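Local coordinates for putative uncharacterized protein PH1404 (Pyrococcus horikoshii, PDB 3AF6), which probably terminates transcription by cleaving nascent RNA, acting as a zinc-dependent endonuclease and 5'-3' exonuclease of the metallo-beta-lactamase superfamily, at residues 367-372 with 597-602; 381-386 with 605-610; 391-396 with 622-627. All coordinates share one frame; numbering follows the deposited sequence.

Interaction 1 of 3, residues 367-372 with 597-602. With ZN (zinc ion), chain J.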
# COMPACT_ATOMS: atom_id res chain seq x y z
N ASP A 367 -3.69 -1.92 -9.26
CA ASP A 367 -3.34 -0.91 -10.24
C ASP A 367 -1.87 -1.13 -10.54
O ASP A 367 -1.09 -1.42 -9.62
CB ASP A 367 -3.58 0.49 -9.69
CG ASP A 367 -5.04 0.88 -9.69
OD1 ASP A 367 -5.40 1.78 -8.91
OD2 ASP A 367 -5.83 0.31 -10.46
N PHE A 368 -1.50 -1.04 -11.81
CA PHE A 368 -0.11 -1.25 -12.18
C PHE A 368 0.35 -0.40 -13.34
O PHE A 368 -0.44 0.10 -14.13
CB PHE A 368 0.17 -2.73 -12.49
CG PHE A 368 -0.36 -3.19 -13.83
CD1 PHE A 368 -1.71 -3.51 -13.99
CD2 PHE A 368 0.51 -3.35 -14.92
CE1 PHE A 368 -2.19 -3.99 -15.21
CE2 PHE A 368 0.04 -3.83 -16.15
CZ PHE A 368 -1.32 -4.15 -16.29
N LYS A 369 1.66 -0.24 -13.43
CA LYS A 369 2.28 0.55 -14.49
C LYS A 369 3.30 -0.41 -15.12
O LYS A 369 4.00 -1.14 -14.41
CB LYS A 369 2.95 1.78 -13.86
CG LYS A 369 3.47 2.82 -14.83
CD LYS A 369 2.38 3.52 -15.63
CE LYS A 369 3.02 4.36 -16.75
NZ LYS A 369 2.05 5.19 -17.51
N PHE A 370 3.39 -0.44 -16.45
CA PHE A 370 4.34 -1.38 -17.07
C PHE A 370 5.50 -0.75 -17.86
O PHE A 370 5.92 -1.27 -18.89
CB PHE A 370 3.58 -2.39 -17.94
CG PHE A 370 4.33 -3.68 -18.17
CD1 PHE A 370 5.03 -4.29 -17.13
CD2 PHE A 370 4.31 -4.29 -19.43
CE1 PHE A 370 5.71 -5.50 -17.33
CE2 PHE A 370 4.99 -5.49 -19.65
CZ PHE A 370 5.69 -6.10 -18.60
N ILE A 371 5.98 0.38 -17.36
CA ILE A 371 7.13 1.08 -17.91
C ILE A 371 7.75 1.73 -16.69
O ILE A 371 7.10 1.84 -15.65
CB ILE A 371 6.77 2.18 -18.96
CG1 ILE A 371 5.93 3.28 -18.30
CG2 ILE A 371 6.09 1.54 -20.17
CD1 ILE A 371 5.53 4.41 -19.25
N PRO A 372 9.02 2.16 -16.78
CA PRO A 372 9.63 2.79 -15.61
C PRO A 372 9.07 4.17 -15.30
O PRO A 372 8.45 4.81 -16.14
CB PRO A 372 11.11 2.87 -15.99
CG PRO A 372 11.27 1.76 -16.98
CD PRO A 372 10.03 1.91 -17.82
N ARG A 597 -3.37 2.20 -22.51
CA ARG A 597 -3.84 1.15 -23.41
C ARG A 597 -2.71 0.28 -23.93
O ARG A 597 -2.73 -0.94 -23.75
CB ARG A 597 -4.63 1.76 -24.59
CG ARG A 597 -4.87 0.82 -25.79
CD ARG A 597 -5.43 -0.53 -25.37
NE ARG A 597 -6.80 -0.74 -25.84
CZ ARG A 597 -7.14 -1.49 -26.89
NH1 ARG A 597 -8.41 -1.62 -27.22
NH2 ARG A 597 -6.22 -2.13 -27.59
N ARG A 598 -1.72 0.91 -24.56
CA ARG A 598 -0.57 0.19 -25.10
C ARG A 598 0.13 -0.66 -24.03
O ARG A 598 0.48 -1.81 -24.27
CB ARG A 598 0.40 1.20 -25.72
CG ARG A 598 1.61 0.61 -26.43
CD ARG A 598 2.53 1.75 -26.88
NE ARG A 598 3.70 1.33 -27.66
CZ ARG A 598 4.64 0.48 -27.23
NH1 ARG A 598 4.57 -0.06 -26.01
NH2 ARG A 598 5.68 0.20 -28.02
N GLU A 599 0.34 -0.08 -22.85
CA GLU A 599 1.01 -0.80 -21.77
C GLU A 599 0.22 -2.02 -21.32
O GLU A 599 0.80 -3.07 -21.05
CB GLU A 599 1.22 0.11 -20.55
CG GLU A 599 2.12 1.28 -20.77
CD GLU A 599 2.35 2.05 -19.49
OE1 GLU A 599 2.86 1.45 -18.51
OE2 GLU A 599 2.02 3.26 -19.46
N LEU A 600 -1.10 -1.87 -21.22
CA LEU A 600 -1.93 -2.98 -20.78
C LEU A 600 -1.82 -4.12 -21.79
O LEU A 600 -1.59 -5.26 -21.42
CB LEU A 600 -3.39 -2.54 -20.61
CG LEU A 600 -3.72 -1.50 -19.52
CD1 LEU A 600 -5.16 -1.04 -19.71
CD2 LEU A 600 -3.52 -2.07 -18.11
N MET A 601 -1.98 -3.81 -23.08
CA MET A 601 -1.89 -4.85 -24.09
C MET A 601 -0.51 -5.48 -24.02
O MET A 601 -0.38 -6.71 -24.05
CB MET A 601 -2.14 -4.27 -25.48
CG MET A 601 -3.58 -3.82 -25.75
SD MET A 601 -4.85 -5.15 -25.78
CE MET A 601 -4.61 -5.86 -27.41
N ASN A 602 0.51 -4.64 -23.91
CA ASN A 602 1.88 -5.14 -23.85
C ASN A 602 2.13 -6.00 -22.62
O ASN A 602 2.99 -6.88 -22.65
CB ASN A 602 2.86 -3.97 -23.88
CG ASN A 602 4.31 -4.42 -23.82
OD1 ASN A 602 5.09 -3.92 -23.02
ND2 ASN A 602 4.66 -5.39 -24.66
ZN ZN J . -7.67 2.11 -7.84
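Phe370 and Glu599 mark where the irregular 367-372 segment comes nearest to the start of helix 597-606, their CA atoms lying 5.8 Å apart. From the helix, the extended side chain of Glu599 reaches the loop, and its carboxylate divides the work between its oxygens. OE1 of Glu599 accepts the backbone N-H of Phe370 (N to OE1 2.8 Å, angle at the hydrogen 144°), the donor lying nearly along the C-O axis. OE2 offers its syn lone pair to Lys369 in a salt bridge, NZ to OE2 2.7 Å. A bend at chi2 (66°) turns the lysine chain, which leaves the backbone away from the helix, back to this acid; NZ is also held by the carbonyl of His594. Here a loop of the metallo-beta-lactamase fold meets the C-terminal part of the domain, and Asp367 at its start binds both zinc ions, OD1 lying 2.5 Å from the zinc that His261, Asp260 and His618 also bind. Ile371 packs its CG1 and CG2 against the same carboxylate, each 3.6 Å from Glu599 OE1. Nearer the metals, Leu600 CD2 meets the ring of Phe368 obliquely, 3.5 Å from CZ. The Phe370 ring, farther from the zinc, meets Tyr603 edge-to-face.

Interaction 2 of 3, residues 381-386 with 605-610; sequences AKFPRL and AKVRPR
A single parallel beta bridge pairs Lys382 with Arg608, joining the loop that leads into strand 388-392 to the connection between helix 597-606 and strand 613-617. Both hydrogen bonds belong to Arg608: its N donates to Ala381 O at 2.9 Å, and its O accepts from Phe383 N, also at 2.9 Å. The angles at the hydrogens, 150° and 156°, show only a modest bend. Two CA-H contacts accompany these bonds, Ala381 O meeting Val607 CA and Arg608 O meeting Lys382 CA, both at 3.4 Å. Beneath the bridge lies an apolar patch centred on Val607, the first residue to leave helical geometry. Its CG2, set anti to the backbone N, approaches Leu386 CD2 to 3.5 Å, the two side chains crossing at about a right angle. The same methyl stands at the edge of the Phe383 ring, near its plane, 4.1 Å from CE2. That ring also meets the imidazoles of His340 and His352, and Leu386 packs on Ala363 of strand 360-364, so the patch is continuous with the sheet. Pro609, which follows a cis peptide bond, continues the apolar contact by laying CG 4.0 Å from Leu386 CB. On the outer side, Lys382 and Arg608 carry their charged ends away from the partner segment. Far from the zinc ions, this structural pairing joins the segments leading into the adjacent parallel strands 388-392 and 613-617, within the alpha/beta sandwich of the metallo-beta-lactamase fold.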
# COMPACT_ATOMS: atom_id res chain seq x y z
N ALA A 381 6.10 -9.35 -14.32
CA ALA A 381 5.33 -10.00 -15.37
C ALA A 381 5.66 -11.48 -15.44
O ALA A 381 5.28 -12.18 -16.38
CB ALA A 381 5.61 -9.34 -16.71
N LYS A 382 6.38 -11.96 -14.43
CA LYS A 382 6.77 -13.36 -14.40
C LYS A 382 6.32 -14.03 -13.11
O LYS A 382 6.57 -13.53 -12.02
CB LYS A 382 8.29 -13.49 -14.56
CG LYS A 382 8.76 -14.93 -14.51
CD LYS A 382 10.24 -15.12 -14.86
CE LYS A 382 10.59 -16.61 -14.90
NZ LYS A 382 11.95 -16.87 -15.45
N PHE A 383 5.65 -15.17 -13.25
CA PHE A 383 5.14 -15.91 -12.10
C PHE A 383 5.48 -17.38 -12.31
O PHE A 383 5.65 -17.82 -13.44
CB PHE A 383 3.61 -15.75 -12.01
CG PHE A 383 3.15 -14.33 -11.97
CD1 PHE A 383 3.13 -13.62 -10.76
CD2 PHE A 383 2.78 -13.67 -13.15
CE1 PHE A 383 2.75 -12.28 -10.73
CE2 PHE A 383 2.41 -12.33 -13.14
CZ PHE A 383 2.39 -11.63 -11.93
N PRO A 384 5.58 -18.15 -11.22
CA PRO A 384 5.90 -19.57 -11.40
C PRO A 384 4.82 -20.30 -12.19
O PRO A 384 5.12 -21.15 -13.03
CB PRO A 384 6.08 -20.08 -9.97
CG PRO A 384 5.46 -19.03 -9.10
CD PRO A 384 5.72 -17.74 -9.81
N ARG A 385 3.57 -19.94 -11.91
CA ARG A 385 2.42 -20.52 -12.60
C ARG A 385 1.37 -19.44 -12.71
O ARG A 385 1.32 -18.54 -11.89
CB ARG A 385 1.87 -21.70 -11.79
CG ARG A 385 2.77 -22.93 -11.84
CD ARG A 385 2.53 -23.76 -13.10
NE ARG A 385 1.74 -24.96 -12.83
CZ ARG A 385 0.43 -24.96 -12.58
NH1 ARG A 385 -0.19 -26.11 -12.34
NH2 ARG A 385 -0.25 -23.83 -12.57
N LEU A 386 0.52 -19.53 -13.73
CA LEU A 386 -0.51 -18.51 -13.91
C LEU A 386 -1.61 -18.91 -14.86
O LEU A 386 -1.46 -18.72 -16.07
CB LEU A 386 0.13 -17.21 -14.41
CG LEU A 386 -0.82 -16.03 -14.67
CD1 LEU A 386 -1.58 -15.68 -13.39
CD2 LEU A 386 -0.02 -14.83 -15.14
N ALA A 605 0.94 -9.45 -23.61
CA ALA A 605 1.93 -10.04 -24.51
C ALA A 605 3.12 -10.62 -23.75
O ALA A 605 3.53 -11.76 -23.99
CB ALA A 605 2.41 -9.00 -25.52
N LYS A 606 3.66 -9.85 -22.81
CA LYS A 606 4.82 -10.28 -22.03
C LYS A 606 4.55 -11.16 -20.80
O LYS A 606 5.43 -11.92 -20.40
CB LYS A 606 5.61 -9.06 -21.54
CG LYS A 606 6.03 -8.08 -22.62
CD LYS A 606 7.39 -8.42 -23.19
CE LYS A 606 7.98 -7.24 -23.97
NZ LYS A 606 7.07 -6.77 -25.06
N VAL A 607 3.37 -11.08 -20.19
CA VAL A 607 3.15 -11.89 -18.99
C VAL A 607 3.46 -13.36 -19.23
O VAL A 607 3.15 -13.92 -20.29
CB VAL A 607 1.73 -11.71 -18.42
CG1 VAL A 607 0.69 -12.18 -19.41
CG2 VAL A 607 1.61 -12.44 -17.11
N ARG A 608 4.06 -14.00 -18.23
CA ARG A 608 4.46 -15.39 -18.33
C ARG A 608 4.32 -16.12 -16.99
O ARG A 608 4.73 -15.59 -15.94
CB ARG A 608 5.93 -15.43 -18.78
CG ARG A 608 6.30 -16.54 -19.73
CD ARG A 608 5.55 -16.41 -21.04
NE ARG A 608 5.81 -15.16 -21.74
CZ ARG A 608 5.32 -14.88 -22.95
NH1 ARG A 608 4.54 -15.77 -23.56
NH2 ARG A 608 5.59 -13.73 -23.54
N PRO A 609 3.76 -17.34 -17.00
CA PRO A 609 3.26 -18.02 -18.20
C PRO A 609 1.98 -17.40 -18.73
O PRO A 609 1.26 -16.73 -17.99
CB PRO A 609 3.06 -19.47 -17.73
CG PRO A 609 2.87 -19.36 -16.30
CD PRO A 609 3.84 -18.29 -15.87
N ARG A 610 1.72 -17.61 -20.02
CA ARG A 610 0.53 -17.07 -20.67
C ARG A 610 -0.69 -17.71 -20.00
O ARG A 610 -0.80 -18.93 -19.93
CB ARG A 610 0.57 -17.41 -22.16
CG ARG A 610 -0.58 -16.92 -23.00
CD ARG A 610 -0.14 -16.94 -24.46
NE ARG A 610 -1.20 -16.67 -25.43
CZ ARG A 610 -2.24 -17.47 -25.64
NH1 ARG A 610 -2.37 -18.59 -24.93
NH2 ARG A 610 -3.15 -17.16 -26.56

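Interaction 3 of 3, residues 391-396 with 622-627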
# COMPACT_ATOMS: atom_id res chain seq x y z
N MET A 391 -6.94 -8.26 -14.30
CA MET A 391 -6.18 -7.03 -14.49
C MET A 391 -7.03 -5.76 -14.55
O MET A 391 -8.21 -5.81 -14.91
CB MET A 391 -5.33 -7.13 -15.77
CG MET A 391 -6.13 -7.12 -17.08
SD MET A 391 -5.12 -7.41 -18.57
CE MET A 391 -3.91 -6.10 -18.45
N GLU A 392 -6.43 -4.62 -14.21
CA GLU A 392 -7.15 -3.35 -14.23
C GLU A 392 -7.37 -2.85 -15.67
O GLU A 392 -6.72 -3.32 -16.60
CB GLU A 392 -6.39 -2.31 -13.40
CG GLU A 392 -5.07 -1.86 -13.98
CD GLU A 392 -4.88 -0.35 -13.88
OE1 GLU A 392 -5.67 0.38 -14.52
OE2 GLU A 392 -3.95 0.11 -13.18
N SER A 393 -8.29 -1.91 -15.85
CA SER A 393 -8.59 -1.38 -17.17
C SER A 393 -8.82 0.13 -17.18
O SER A 393 -9.51 0.64 -18.06
CB SER A 393 -9.86 -2.05 -17.73
OG SER A 393 -9.93 -3.42 -17.37
N THR A 394 -8.26 0.84 -16.22
CA THR A 394 -8.45 2.29 -16.15
C THR A 394 -8.27 2.95 -17.52
O THR A 394 -9.02 3.86 -17.88
CB THR A 394 -7.47 2.94 -15.18
OG1 THR A 394 -7.39 2.17 -13.97
CG2 THR A 394 -7.94 4.34 -14.82
N TYR A 395 -7.29 2.51 -18.29
CA TYR A 395 -7.07 3.07 -19.62
C TYR A 395 -7.23 1.97 -20.66
O TYR A 395 -6.52 1.92 -21.67
CB TYR A 395 -5.68 3.71 -19.71
CG TYR A 395 -5.56 5.01 -18.94
CD1 TYR A 395 -5.50 5.02 -17.54
CD2 TYR A 395 -5.55 6.24 -19.60
CE1 TYR A 395 -5.44 6.23 -16.84
CE2 TYR A 395 -5.50 7.44 -18.91
CZ TYR A 395 -5.44 7.43 -17.53
OH TYR A 395 -5.40 8.62 -16.82
N GLY A 396 -8.20 1.09 -20.41
CA GLY A 396 -8.47 -0.03 -21.30
C GLY A 396 -9.03 0.33 -22.66
O GLY A 396 -9.09 -0.52 -23.55
N GLN A 622 -17.29 0.55 -20.61
CA GLN A 622 -16.85 0.40 -22.00
C GLN A 622 -15.41 -0.08 -22.05
O GLN A 622 -15.07 -1.00 -22.79
CB GLN A 622 -16.91 1.72 -22.77
CG GLN A 622 -17.88 2.74 -22.25
CD GLN A 622 -17.34 3.50 -21.04
OE1 GLN A 622 -17.88 3.37 -19.93
NE2 GLN A 622 -16.28 4.29 -21.25
N LYS A 623 -14.57 0.56 -21.26
CA LYS A 623 -13.16 0.24 -21.19
C LYS A 623 -12.85 -1.20 -20.77
O LYS A 623 -11.93 -1.81 -21.33
CB LYS A 623 -12.47 1.25 -20.26
CG LYS A 623 -12.38 2.65 -20.88
CD LYS A 623 -12.35 3.74 -19.83
CE LYS A 623 -11.62 5.00 -20.32
NZ LYS A 623 -12.07 5.49 -21.65
N CYS A 624 -13.59 -1.77 -19.82
CA CYS A 624 -13.31 -3.15 -19.43
C CYS A 624 -13.68 -4.04 -20.58
O CYS A 624 -12.98 -5.00 -20.91
CB CYS A 624 -14.11 -3.56 -18.21
SG CYS A 624 -13.69 -2.67 -16.71
N LEU A 625 -14.81 -3.71 -21.21
CA LEU A 625 -15.33 -4.45 -22.34
C LEU A 625 -14.33 -4.40 -23.49
O LEU A 625 -13.91 -5.43 -24.02
CB LEU A 625 -16.65 -3.83 -22.79
CG LEU A 625 -17.68 -4.80 -23.36
CD1 LEU A 625 -17.16 -5.44 -24.63
CD2 LEU A 625 -17.98 -5.86 -22.31
N ASP A 626 -13.94 -3.17 -23.83
CA ASP A 626 -13.00 -2.89 -24.91
C ASP A 626 -11.69 -3.68 -24.76
O ASP A 626 -11.27 -4.41 -25.66
CB ASP A 626 -12.70 -1.39 -24.93
CG ASP A 626 -12.04 -0.93 -26.22
OD1 ASP A 626 -11.19 -1.68 -26.75
OD2 ASP A 626 -12.37 0.18 -26.70
N LEU A 627 -11.04 -3.53 -23.60
CA LEU A 627 -9.79 -4.23 -23.34
C LEU A 627 -9.96 -5.74 -23.48
O LEU A 627 -9.17 -6.40 -24.15
CB LEU A 627 -9.29 -3.87 -21.95
CG LEU A 627 -8.03 -4.59 -21.44
CD1 LEU A 627 -6.85 -4.37 -22.40
CD2 LEU A 627 -7.71 -4.07 -20.06
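Leu627 is the tight centre of this contact, pressed from helix 621-635 into the turn that follows strand 388-392. A chi1 of 175° swings Leu627 CG away from its N and carries CD2 to within 3.5 Å of Ser393 OG and 4.5 Å of Met391 SD, while CB packs 4.0 Å from Gly396 CA. Gly396 closes a type I turn begun at Ser393, and with no side chain in the way its backbone nears the helix, its CA 4.7 Å from that of Lys623. No hydrogen bond crosses between the segments; the buried hydroxyl of Ser393 is bonded to Val617 O, and Cys624 SG lies 3.9 Å from Ser393 OG. The looser side is charged and partly exposed. There Lys623 passes its CE 3.7 Å from Thr394 O on the way to a salt bridge with Asp400, and Asp626 skirts the carbonyl of Gly396 before pairing with Arg597. On the far side of the turn, Glu392 OE1 accepts hydrogen bonds from both N and OG1 of Thr394. Thr394 lies about 3 Å, side chain to side chain, from the zinc ligand His618, so the Glu392-Thr394 end lies behind the dinuclear zinc site of the metallo-beta-lactamase fold.

Overall arrangement
All three contacts join the N-terminal and C-terminal parts of the metallo-beta-lactamase domain, sequences separated by the beta-CASP region. Interaction 3 is buried, interaction 1 partly so, and interaction 2 reaches furthest to the surface. Their chemistry follows: van der Waals packing of side chains on a turn backbone, without hydrogen bonds across, in interaction 3; a buried acid gripped by lysine and backbone in interaction 1; and main-chain bridging in interaction 2. Interactions 1 and 2 share helix 597-606 and the loop between strands 360-364 and 388-392, and meet where Phe370 CZ lies 3.8 Å from Ala381 CB. Arg597–Asp626 links interactions 1 and 3, as probably does Phe368 N to Glu392 OE2; 2 and 3 do not touch.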